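Local atomic coordinates of cellulose binding protein (Clavibacter michiganensis, PDB entry 4JJO), a protein that probably binds cellulose and loosens plant cell walls, as the expansin part of a longer enzyme predicted to hydrolyse beta-1,4-glucan chains. Residues V35-P40 against T50-T55; G59-Q64 against E81-A86; I112-G117 against A123-L128; T149-D152 against W156-P159; K170-D173 against R177-V180. All blocks are in the same frame, centred on the assembly; numbering follows the deposited sequence.

Contact 1 of 5, residues V35-P40 against T50-T55; sequences VAVSSP and TFLDVT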
# COMPACT_ATOMS: atom_id res chain seq x y z
N VAL A 35 3.96 -2.44 9.22
CA VAL A 35 5.21 -1.78 9.53
C VAL A 35 5.22 -0.34 9.03
O VAL A 35 4.59 -0.02 8.02
CB VAL A 35 6.40 -2.53 8.89
CG1 VAL A 35 6.27 -2.53 7.38
CG2 VAL A 35 7.72 -1.93 9.33
N ALA A 36 5.93 0.52 9.76
CA ALA A 36 6.20 1.87 9.32
C ALA A 36 7.66 1.94 8.88
O ALA A 36 8.55 1.47 9.59
CB ALA A 36 5.94 2.86 10.43
N VAL A 37 7.90 2.52 7.71
CA VAL A 37 9.25 2.54 7.15
C VAL A 37 9.80 3.96 7.08
O VAL A 37 9.04 4.93 7.09
CB VAL A 37 9.28 1.92 5.74
CG1 VAL A 37 8.92 0.44 5.81
CG2 VAL A 37 8.34 2.66 4.80
N SER A 38 11.12 4.07 7.00
CA SER A 38 11.77 5.37 6.96
C SER A 38 11.30 6.17 5.75
O SER A 38 10.79 5.60 4.78
CB SER A 38 13.29 5.21 6.93
OG SER A 38 13.71 4.53 5.76
N SER A 39 11.46 7.49 5.82
CA SER A 39 10.96 8.36 4.77
C SER A 39 11.52 8.02 3.39
O SER A 39 10.78 8.02 2.42
CB SER A 39 11.23 9.83 5.12
OG SER A 39 10.46 10.23 6.24
N PRO A 40 12.83 7.73 3.31
CA PRO A 40 13.39 7.33 2.01
C PRO A 40 12.80 6.02 1.48
O PRO A 40 12.60 5.88 0.27
CB PRO A 40 14.89 7.15 2.31
CG PRO A 40 15.13 7.99 3.51
CD PRO A 40 13.88 7.90 4.33
N THR A 50 3.10 -2.62 -0.38
CA THR A 50 4.11 -3.65 -0.58
C THR A 50 4.35 -4.41 0.72
O THR A 50 3.89 -4.01 1.79
CB THR A 50 5.46 -3.08 -1.08
OG1 THR A 50 6.07 -2.28 -0.06
CG2 THR A 50 5.25 -2.25 -2.34
N PHE A 51 5.07 -5.52 0.62
CA PHE A 51 5.30 -6.38 1.77
C PHE A 51 6.78 -6.61 2.00
O PHE A 51 7.56 -6.73 1.05
CB PHE A 51 4.59 -7.72 1.57
CG PHE A 51 3.09 -7.63 1.66
CD1 PHE A 51 2.43 -8.03 2.80
CD2 PHE A 51 2.35 -7.13 0.60
CE1 PHE A 51 1.05 -7.95 2.89
CE2 PHE A 51 0.97 -7.04 0.68
CZ PHE A 51 0.32 -7.45 1.83
N LEU A 52 7.17 -6.66 3.27
CA LEU A 52 8.53 -7.00 3.65
C LEU A 52 8.55 -8.34 4.35
O LEU A 52 7.68 -8.62 5.18
CB LEU A 52 9.09 -5.95 4.62
CG LEU A 52 9.00 -4.48 4.23
CD1 LEU A 52 9.57 -3.61 5.36
CD2 LEU A 52 9.73 -4.21 2.94
N ASP A 53 9.51 -9.19 4.00
CA ASP A 53 9.80 -10.37 4.81
C ASP A 53 10.94 -10.01 5.75
O ASP A 53 12.07 -9.82 5.32
CB ASP A 53 10.17 -11.58 3.95
CG ASP A 53 8.95 -12.35 3.50
OD1 ASP A 53 7.87 -12.14 4.09
OD2 ASP A 53 9.07 -13.17 2.56
N VAL A 54 10.62 -9.93 7.04
CA VAL A 54 11.56 -9.48 8.05
C VAL A 54 12.08 -10.66 8.86
O VAL A 54 11.30 -11.41 9.45
CB VAL A 54 10.90 -8.48 9.01
CG1 VAL A 54 11.91 -7.95 10.00
CG2 VAL A 54 10.26 -7.34 8.24
N THR A 55 13.40 -10.82 8.89
CA THR A 55 14.02 -11.88 9.67
C THR A 55 14.61 -11.32 10.95
O THR A 55 15.44 -10.40 10.93
CB THR A 55 15.14 -12.58 8.87
OG1 THR A 55 14.58 -13.20 7.71
CG2 THR A 55 15.81 -13.65 9.73
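Leu52 CD1 is the atom on which this contact turns: it lies against Val35 and Val37 inside what the family identifies as a double-psi beta-barrel, and no hydrogen bond crosses between Val35-Pro40 and Thr50-Thr55. The two strands are not neighbours in the sheet. Strand 59-69 lies between them, parallel to 34-38 and antiparallel to 51-56, and the CA atoms of Val35 and Leu52 stay 8.5 Å apart, so the gap is bridged by side chains alone. Leu52 reaches across with CG anti to its carbonyl carbon (chi1 -52°) and CD1 trans to CA (chi2 178°), an extended branch that delivers CD1 to the valines, while CD2 makes no close approach to them. Val35 meets it with CG1 at 4.0 Å from Leu52 CD1, the two side chains crossing at about a right angle. Val37 comes in more slantwise and brings its CG1 to 4.1 Å from the same Leu52 CD1. Both separations are ordinary van der Waals distances and the shared surface is only 85 Å², a light touch between buried groups. Leu77 of strand 76-80 touches Val35, Val37, Leu52 and Val54, and so gathers both sides of the contact into one hydrophobic core. The carboxylate of Asp53 makes a salt bridge with Arg62 of the intervening strand. The two valine methyls also lie close to each other, Val35 CG1 at 4.3 Å from Val37 CG1, so Leu52 CD1 rests against an adjacent pair of methyls on one strand.

Contact 2 of 5, residues G59-Q64 against E81-A86; sequences GTVRVQ and EEAFRA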
# COMPACT_ATOMS: atom_id res chain seq x y z
N GLY A 59 12.70 -15.88 14.02
CA GLY A 59 12.31 -16.37 12.71
C GLY A 59 12.01 -15.26 11.73
O GLY A 59 12.63 -14.20 11.77
N THR A 60 11.04 -15.50 10.86
CA THR A 60 10.70 -14.55 9.81
C THR A 60 9.20 -14.31 9.73
O THR A 60 8.41 -15.26 9.78
CB THR A 60 11.19 -15.05 8.44
OG1 THR A 60 12.61 -15.23 8.47
CG2 THR A 60 10.84 -14.05 7.35
N VAL A 61 8.81 -13.05 9.62
CA VAL A 61 7.41 -12.68 9.48
C VAL A 61 7.23 -11.73 8.30
O VAL A 61 8.13 -10.96 7.97
CB VAL A 61 6.87 -12.01 10.75
CG1 VAL A 61 7.52 -10.65 10.96
CG2 VAL A 61 5.36 -11.89 10.69
N ARG A 62 6.07 -11.80 7.66
CA ARG A 62 5.75 -10.92 6.55
C ARG A 62 4.86 -9.78 7.04
O ARG A 62 3.87 -10.01 7.73
CB ARG A 62 5.04 -11.70 5.45
CG ARG A 62 4.63 -10.87 4.25
CD ARG A 62 4.28 -11.75 3.06
NE ARG A 62 5.45 -12.48 2.58
CZ ARG A 62 5.47 -13.24 1.49
NH1 ARG A 62 4.39 -13.37 0.74
NH2 ARG A 62 6.59 -13.86 1.14
N VAL A 63 5.23 -8.55 6.69
CA VAL A 63 4.48 -7.38 7.11
C VAL A 63 4.11 -6.49 5.93
O VAL A 63 4.86 -6.36 4.97
CB VAL A 63 5.26 -6.54 8.15
CG1 VAL A 63 5.39 -7.30 9.46
CG2 VAL A 63 6.63 -6.16 7.61
N GLN A 64 2.93 -5.88 6.01
CA GLN A 64 2.48 -4.93 5.00
C GLN A 64 2.99 -3.54 5.34
O GLN A 64 2.84 -3.07 6.47
CB GLN A 64 0.95 -4.91 4.93
CG GLN A 64 0.38 -3.88 3.97
CD GLN A 64 -1.14 -3.89 3.86
OE1 GLN A 64 -1.71 -3.24 2.99
NE2 GLN A 64 -1.80 -4.63 4.75
N GLU A 81 3.32 -4.16 17.10
CA GLU A 81 3.63 -4.92 18.30
C GLU A 81 3.57 -6.42 18.01
O GLU A 81 4.40 -7.19 18.49
CB GLU A 81 2.65 -4.57 19.43
CG GLU A 81 2.83 -3.17 19.98
CD GLU A 81 1.80 -2.82 21.04
OE1 GLU A 81 0.75 -3.49 21.10
OE2 GLU A 81 2.05 -1.88 21.82
N GLU A 82 2.61 -6.82 17.19
CA GLU A 82 2.38 -8.23 16.91
C GLU A 82 3.50 -8.84 16.07
O GLU A 82 3.91 -9.98 16.32
CB GLU A 82 1.02 -8.43 16.22
CG GLU A 82 -0.17 -8.16 17.13
CD GLU A 82 -0.53 -6.68 17.23
OE1 GLU A 82 0.09 -5.87 16.51
OE2 GLU A 82 -1.43 -6.34 18.02
N ALA A 83 3.98 -8.10 15.09
CA ALA A 83 5.10 -8.56 14.28
C ALA A 83 6.36 -8.62 15.12
O ALA A 83 7.15 -9.56 15.02
CB ALA A 83 5.30 -7.64 13.08
N PHE A 84 6.55 -7.62 15.97
CA PHE A 84 7.72 -7.55 16.84
C PHE A 84 7.77 -8.72 17.81
O PHE A 84 8.84 -9.29 18.05
CB PHE A 84 7.71 -6.23 17.61
CG PHE A 84 8.98 -5.97 18.38
CD1 PHE A 84 9.96 -5.14 17.87
CD2 PHE A 84 9.18 -6.56 19.61
CE1 PHE A 84 11.11 -4.90 18.57
CE2 PHE A 84 10.34 -6.33 20.31
CZ PHE A 84 11.31 -5.50 19.80
N ARG A 85 6.62 -9.09 18.37
CA ARG A 85 6.55 -10.20 19.32
C ARG A 85 6.87 -11.53 18.64
O ARG A 85 7.38 -12.45 19.28
CB ARG A 85 5.17 -10.29 19.97
CG ARG A 85 4.84 -9.14 20.89
CD ARG A 85 3.80 -9.54 21.91
NE ARG A 85 3.32 -8.39 22.68
CZ ARG A 85 2.25 -7.67 22.37
NH1 ARG A 85 1.51 -7.95 21.31
NH2 ARG A 85 1.91 -6.64 23.14
N ALA A 86 6.55 -11.63 17.35
CA ALA A 86 6.79 -12.85 16.61
C ALA A 86 8.28 -13.04 16.36
O ALA A 86 8.77 -14.17 16.27
CB ALA A 86 6.04 -12.82 15.29
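Val63 meets Ala83 through one of its two methyls, and its side chain can be followed outward from the strand. CB points at helix 81-87 but stays 5.1 Å from Ala83 CB, too far to touch. CG1 closes that gap: it stands anti to the carbonyl carbon of its own residue (chi1 -68°) and comes to 3.6 Å from Ala83 CB, the nearest approach between the two segments. The second branch, CG2, leans toward strand 51-56, where Val63 packs on Leu52 and Val54. One valine thus serves two neighbours, helix with one methyl and adjacent strand with the other. Two residues earlier, Val61 repeats the theme less closely. Its CG1 lies 4.3 Å from Ala83 CB and 4.2 Å from the carbonyl oxygen Ala83 O, while the two valine methyls, Val61 CG1 and Val63 CG1, are 4.2 Å apart. Ala83 CB therefore sits over a small apolar patch, and its small side chain is consistent with the helix lying this near the strand: the CA atoms of Val61 and Ala83 are 6.7 Å apart. Ala86, one turn on, also directs its CB at the strand, without close contact. Thr60 and Arg62 alternate to the strand's other side, and Phe84 turns from the contact to meet His9 edge-to-face. A short helix resting through one alanine on alternating valines of a barrel strand forms part of the double-psi beta-barrel domain of this expansin.

Contact 3 of 5, residues I112-G117 against A123-L128; sequences IRVKEG and AGLQVL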
# COMPACT_ATOMS: atom_id res chain seq x y z
N ILE A 112 -10.17 -1.09 -6.07
CA ILE A 112 -10.06 0.36 -6.15
C ILE A 112 -11.01 0.99 -5.16
O ILE A 112 -12.19 0.63 -5.11
CB ILE A 112 -10.43 0.87 -7.56
CG1 ILE A 112 -9.48 0.30 -8.61
CG2 ILE A 112 -10.42 2.39 -7.60
CD1 ILE A 112 -8.03 0.60 -8.38
N ARG A 113 -10.51 1.92 -4.35
CA ARG A 113 -11.38 2.72 -3.50
C ARG A 113 -11.31 4.18 -3.92
O ARG A 113 -10.25 4.80 -3.88
CB ARG A 113 -11.00 2.59 -2.02
CG ARG A 113 -11.85 3.47 -1.12
CD ARG A 113 -11.70 3.16 0.36
NE ARG A 113 -10.34 3.39 0.85
CZ ARG A 113 -10.03 3.69 2.10
NH1 ARG A 113 -10.98 3.81 3.02
NH2 ARG A 113 -8.76 3.88 2.44
N VAL A 114 -12.46 4.71 -4.33
CA VAL A 114 -12.56 6.13 -4.62
C VAL A 114 -12.56 6.88 -3.30
O VAL A 114 -13.26 6.49 -2.36
CB VAL A 114 -13.84 6.45 -5.40
CG1 VAL A 114 -13.94 7.95 -5.65
CG2 VAL A 114 -13.88 5.69 -6.71
N LYS A 115 -11.77 7.94 -3.21
CA LYS A 115 -11.67 8.72 -1.99
C LYS A 115 -12.99 9.41 -1.70
O LYS A 115 -13.67 9.88 -2.61
CB LYS A 115 -10.57 9.77 -2.11
CG LYS A 115 -10.23 10.43 -0.78
CD LYS A 115 -9.19 11.52 -0.93
CE LYS A 115 -8.79 12.04 0.44
NZ LYS A 115 -7.92 13.26 0.38
N GLU A 116 -13.36 9.49 -0.42
CA GLU A 116 -14.53 10.24 0.01
C GLU A 116 -14.43 11.65 -0.55
O GLU A 116 -13.36 12.25 -0.52
CB GLU A 116 -14.58 10.29 1.54
CG GLU A 116 -14.95 8.98 2.23
CD GLU A 116 -13.76 8.05 2.41
OE1 GLU A 116 -12.65 8.37 1.94
OE2 GLU A 116 -13.95 6.98 3.03
N GLY A 117 -15.54 12.19 -1.04
CA GLY A 117 -15.56 13.55 -1.56
C GLY A 117 -15.29 13.65 -3.05
O GLY A 117 -15.47 14.71 -3.65
N ALA A 123 -11.03 13.90 -8.17
CA ALA A 123 -11.20 12.59 -7.57
C ALA A 123 -9.88 12.00 -7.13
O ALA A 123 -8.82 12.35 -7.64
CB ALA A 123 -11.89 11.65 -8.55
N GLY A 124 -9.96 11.10 -6.15
CA GLY A 124 -8.81 10.35 -5.69
C GLY A 124 -9.10 8.87 -5.78
O GLY A 124 -10.21 8.42 -5.49
N LEU A 125 -8.10 8.09 -6.19
CA LEU A 125 -8.23 6.64 -6.24
C LEU A 125 -7.11 5.99 -5.45
O LEU A 125 -5.96 6.42 -5.50
CB LEU A 125 -8.17 6.13 -7.68
CG LEU A 125 -9.23 6.58 -8.68
CD1 LEU A 125 -9.04 5.82 -9.97
CD2 LEU A 125 -10.63 6.37 -8.14
N GLN A 126 -7.47 4.95 -4.71
CA GLN A 126 -6.49 4.13 -4.02
C GLN A 126 -6.50 2.74 -4.62
O GLN A 126 -7.56 2.13 -4.78
CB GLN A 126 -6.83 4.08 -2.53
CG GLN A 126 -5.96 3.13 -1.74
CD GLN A 126 -6.26 3.18 -0.26
OE1 GLN A 126 -7.40 2.98 0.15
NE2 GLN A 126 -5.25 3.49 0.54
N VAL A 127 -5.32 2.24 -4.96
CA VAL A 127 -5.20 0.90 -5.53
C VAL A 127 -4.76 -0.08 -4.46
O VAL A 127 -3.72 0.09 -3.83
CB VAL A 127 -4.20 0.87 -6.69
CG1 VAL A 127 -4.15 -0.52 -7.30
CG2 VAL A 127 -4.58 1.90 -7.74
N LEU A 128 -5.57 -1.11 -4.26
CA LEU A 128 -5.31 -2.10 -3.23
C LEU A 128 -4.88 -3.42 -3.85
O LEU A 128 -5.41 -3.84 -4.87
CB LEU A 128 -6.58 -2.30 -2.39
CG LEU A 128 -7.11 -1.01 -1.75
CD1 LEU A 128 -8.58 -1.14 -1.38
CD2 LEU A 128 -6.28 -0.65 -0.53
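Arg113 and Gln126 form the tight centre of this antiparallel hairpin. Their side chains run alongside each other, guanidinium and amide planes only 10° apart, and Gln126 OE1 accepts two hydrogen bonds at the guanidinium edge: from Arg113 NE at 3.0 Å and from Arg113 NH2 at 2.8 Å. The bend of Arg113 at chi3 (63°) turns NE and NH2 together toward that oxygen. Beneath them the backbones bond both ways, Arg113 N to Gln126 O and Gln126 N to Arg113 O. The opposite face is apolar: Val114 CG2 packs 3.6 Å from Leu125 CD2, and Ile112 CD1 meets Val127 CG2 at 3.7 Å. Beyond Val114 the pairing thins out. Lys115 N still bonds to Gly124 O at 2.8 Å, but the lysine chain leads away toward Tyr153 OH, and Gly117 is exposed. Arg113 NH1 and Gln126 NE2 reach back to the carbonyls of Ile18 and Ser24, joining this sheet to the N-terminal part of the chain. Strands 191-193 and 156-157 flank the hairpin, while Leu125 and Val127 pack on strands 134-141 and 167-173 and Ile112 on 178-184.

Contact 4 of 5, residues T149-D152 against W156-P159; sequences TRTD and WVTP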
# COMPACT_ATOMS: atom_id res chain seq x y z
N THR A 149 -1.95 11.82 -10.23
CA THR A 149 -0.80 12.24 -9.45
C THR A 149 -0.72 11.45 -8.16
O THR A 149 -1.69 11.36 -7.42
CB THR A 149 -0.91 13.74 -9.12
OG1 THR A 149 -0.89 14.50 -10.34
CG2 THR A 149 0.23 14.20 -8.23
N ARG A 150 0.45 10.86 -7.89
CA ARG A 150 0.64 10.09 -6.67
C ARG A 150 0.76 11.02 -5.47
O ARG A 150 1.66 11.84 -5.40
CB ARG A 150 1.91 9.24 -6.76
CG ARG A 150 2.08 8.27 -5.59
CD ARG A 150 3.53 7.88 -5.36
NE ARG A 150 4.18 7.31 -6.54
CZ ARG A 150 4.10 6.03 -6.90
NH1 ARG A 150 3.38 5.17 -6.20
NH2 ARG A 150 4.75 5.61 -7.99
N THR A 151 -0.16 10.88 -4.51
CA THR A 151 -0.08 11.64 -3.27
C THR A 151 0.86 10.92 -2.31
O THR A 151 1.20 9.75 -2.51
CB THR A 151 -1.45 11.79 -2.57
OG1 THR A 151 -1.85 10.54 -2.00
CG2 THR A 151 -2.51 12.28 -3.54
N ASP A 152 1.28 11.62 -1.26
CA ASP A 152 2.15 11.02 -0.26
C ASP A 152 1.33 10.33 0.84
O ASP A 152 1.89 9.94 1.86
CB ASP A 152 3.07 12.08 0.35
CG ASP A 152 2.31 13.11 1.18
OD1 ASP A 152 1.06 13.09 1.18
OD2 ASP A 152 2.98 13.94 1.83
N TRP A 156 -4.16 8.37 -5.50
CA TRP A 156 -3.78 8.97 -6.77
C TRP A 156 -4.88 9.96 -7.12
O TRP A 156 -6.05 9.60 -7.12
CB TRP A 156 -3.67 7.90 -7.85
CG TRP A 156 -2.57 6.93 -7.63
CD1 TRP A 156 -2.58 5.85 -6.80
CD2 TRP A 156 -1.28 6.94 -8.27
NE1 TRP A 156 -1.37 5.19 -6.87
CE2 TRP A 156 -0.56 5.84 -7.76
CE3 TRP A 156 -0.67 7.77 -9.21
CZ2 TRP A 156 0.74 5.55 -8.18
CZ3 TRP A 156 0.62 7.49 -9.61
CH2 TRP A 156 1.31 6.38 -9.10
N VAL A 157 -4.51 11.20 -7.43
CA VAL A 157 -5.52 12.24 -7.64
C VAL A 157 -5.50 12.82 -9.05
O VAL A 157 -4.50 12.76 -9.77
CB VAL A 157 -5.39 13.39 -6.61
CG1 VAL A 157 -5.62 12.86 -5.21
CG2 VAL A 157 -4.04 14.07 -6.73
N THR A 158 -6.63 13.40 -9.43
CA THR A 158 -6.82 13.96 -10.76
C THR A 158 -6.24 15.37 -10.86
O THR A 158 -6.47 16.20 -9.98
CB THR A 158 -8.31 14.01 -11.11
OG1 THR A 158 -9.02 14.71 -10.08
CG2 THR A 158 -8.88 12.60 -11.23
N PRO A 159 -5.47 15.64 -11.93
CA PRO A 159 -4.94 16.98 -12.20
C PRO A 159 -5.98 17.86 -12.88
O PRO A 159 -5.79 19.07 -13.00
CB PRO A 159 -3.78 16.70 -13.15
CG PRO A 159 -4.20 15.49 -13.89
CD PRO A 159 -4.99 14.65 -12.91
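Trp156, Thr149 and Val157 bury the most surface where strands 144-150 and 156-157 pair. Thr149 and Val157 are a hydrogen-bonded antiparallel pair: Thr149 N donates to Val157 O at 2.8 Å, and Val157 N returns a bond of 2.8 Å to Thr149 O. The same Thr149 O also receives a CA-H contact from Trp156. On the face that carries Thr149 and Val157, Thr149 CB lies 4.0 Å from Val157 CG2. Val157 CG1 touches Thr151 CG2 at 3.6 Å, the side chains crossing at about a right angle; Thr151 OG1 bonds to Tyr155 O and Tyr153 N within the connecting turn. Trp156 occupies the other face, beside Arg150. Its indole carries Arg150 CB over the six-membered ring, 3.7 Å from the centroid and 17° off the normal, a CH-pi contact. The arginine then runs along the ring, and a bend at chi3 (-56°) folds the guanidinium back so that Trp156 CH2 stands over the middle of one guanidinium face. The planes are 54° apart, so the groups lean together rather than stack, with Arg150 NH1 just 3.3 Å from Trp156 CZ2. Arg150 NH2 has its hydrogen bond with Ile134 O, which fixes the end of the chain. The Trp156 side chain also packs on Ile134, Val137 and Leu148. This short beta-hairpin, with its tryptophan packed toward neighbouring strands, is part of the antiparallel sheet of the C-terminal expansin domain, which has an immunoglobulin-like fold in this family.

Contact 5 of 5, residues K170-D173 against R177-V180; sequences KVTD and RAVV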
# COMPACT_ATOMS: atom_id res chain seq x y z
N LYS A 170 -6.55 2.34 -15.66
CA LYS A 170 -5.38 1.54 -16.02
C LYS A 170 -4.28 1.71 -14.99
O LYS A 170 -3.83 2.82 -14.72
CB LYS A 170 -4.85 1.94 -17.40
CG LYS A 170 -3.63 1.14 -17.81
CD LYS A 170 -3.54 0.99 -19.31
CE LYS A 170 -3.48 2.33 -20.01
NZ LYS A 170 -3.35 2.17 -21.48
N VAL A 171 -3.86 0.59 -14.41
CA VAL A 171 -2.81 0.59 -13.41
C VAL A 171 -1.61 -0.21 -13.93
O VAL A 171 -1.74 -1.39 -14.28
CB VAL A 171 -3.30 -0.02 -12.09
CG1 VAL A 171 -2.24 0.12 -11.01
CG2 VAL A 171 -4.60 0.65 -11.65
N THR A 172 -0.46 0.45 -13.97
CA THR A 172 0.77 -0.17 -14.44
C THR A 172 1.74 -0.26 -13.27
O THR A 172 1.98 0.73 -12.58
CB THR A 172 1.42 0.67 -15.56
OG1 THR A 172 0.44 0.97 -16.57
CG2 THR A 172 2.59 -0.07 -16.19
N ASP A 173 2.31 -1.45 -13.04
CA ASP A 173 3.19 -1.63 -11.89
C ASP A 173 4.65 -1.38 -12.27
O ASP A 173 4.97 -1.12 -13.43
CB ASP A 173 3.01 -3.02 -11.26
CG ASP A 173 3.51 -4.15 -12.15
OD1 ASP A 173 4.26 -3.90 -13.12
OD2 ASP A 173 3.16 -5.31 -11.86
N ARG A 177 3.83 -4.18 -15.98
CA ARG A 177 2.61 -4.95 -16.16
C ARG A 177 1.40 -4.07 -15.90
O ARG A 177 1.38 -3.31 -14.95
CB ARG A 177 2.61 -6.15 -15.22
CG ARG A 177 3.83 -7.04 -15.39
CD ARG A 177 3.83 -8.20 -14.41
NE ARG A 177 3.97 -7.74 -13.03
CZ ARG A 177 4.30 -8.51 -12.00
NH1 ARG A 177 4.54 -9.81 -12.19
NH2 ARG A 177 4.40 -7.99 -10.79
N ALA A 178 0.39 -4.19 -16.76
CA ALA A 178 -0.79 -3.34 -16.67
C ALA A 178 -2.07 -4.14 -16.50
O ALA A 178 -2.23 -5.22 -17.07
CB ALA A 178 -0.89 -2.46 -17.91
N VAL A 179 -2.99 -3.58 -15.70
CA VAL A 179 -4.35 -4.08 -15.64
C VAL A 179 -5.31 -2.96 -16.01
O VAL A 179 -5.12 -1.81 -15.61
CB VAL A 179 -4.73 -4.61 -14.24
CG1 VAL A 179 -3.92 -5.85 -13.90
CG2 VAL A 179 -4.55 -3.54 -13.18
N VAL A 180 -6.32 -3.30 -16.80
CA VAL A 180 -7.35 -2.34 -17.16
C VAL A 180 -8.65 -2.73 -16.47
O VAL A 180 -9.12 -3.86 -16.61
CB VAL A 180 -7.56 -2.29 -18.68
CG1 VAL A 180 -8.75 -1.40 -19.03
CG2 VAL A 180 -6.30 -1.78 -19.37
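Asp173 and Arg177 are brought together by two torsions: Asp173 places CG between its backbone N and carbonyl carbon (chi1 69°), while Arg177 bends at chi3 (-66°), swinging its guanidinium round to the carboxylate. Arg177 then approaches side-on. In a salt bridge, its NE reaches the syn lone pair of Asp173 OD2 at 2.8 Å, and its NH2 meets the same OD2 at 3.1 Å from above the carboxylate plane. The two groups are tilted 49° apart, yet Asp173 OD2 stays near the guanidinium plane. Asp173 OD1 accepts Arg177 N at 2.9 Å; its second bond, from Tyr175 N, makes an Asx turn at the start of the reversal between strands 167-173 and 178-184. The backbone bond Asp173 N to Arg177 O, 2.8 Å, closes the hairpin. Further along, Val171 and Val179 bond both ways and share the buried face, Val171 CB lying 3.9 Å from Val179 CG2; on the other face Lys170 CD brushes Val180 CG2 at 3.9 Å. Arg177 NH2 has a second anionic partner, Asp104. Four N-H groups, two of them from the guanidinium, surround one buried carboxylate and would be expected to stabilise Asp173 as the anion and fix its rotation.

How the contacts relate
From the N terminus the contacts follow in series; none nests in or crosses another. Contact 1 closes the loop between strands 34-38 and 51-56, and contact 2 then brings helix 81-87 back onto strand 59-69. These two touch along neighbouring strands 51-56 and 59-69 and belong to the N-terminal barrel. Contacts 3, 4 and 5 each close a hairpin in the C-terminal sheet. Contact 3 joins contact 4 through neighbouring strands 124-128 and 156-157, probably by a hydrogen bond of 2.7 Å from Trp156 N to Leu125 O, and packs on contact 5 through Val127 and Val171; contacts 4 and 5 do not touch. Barrel and sheet contacts have centres 22 to 31 Å apart.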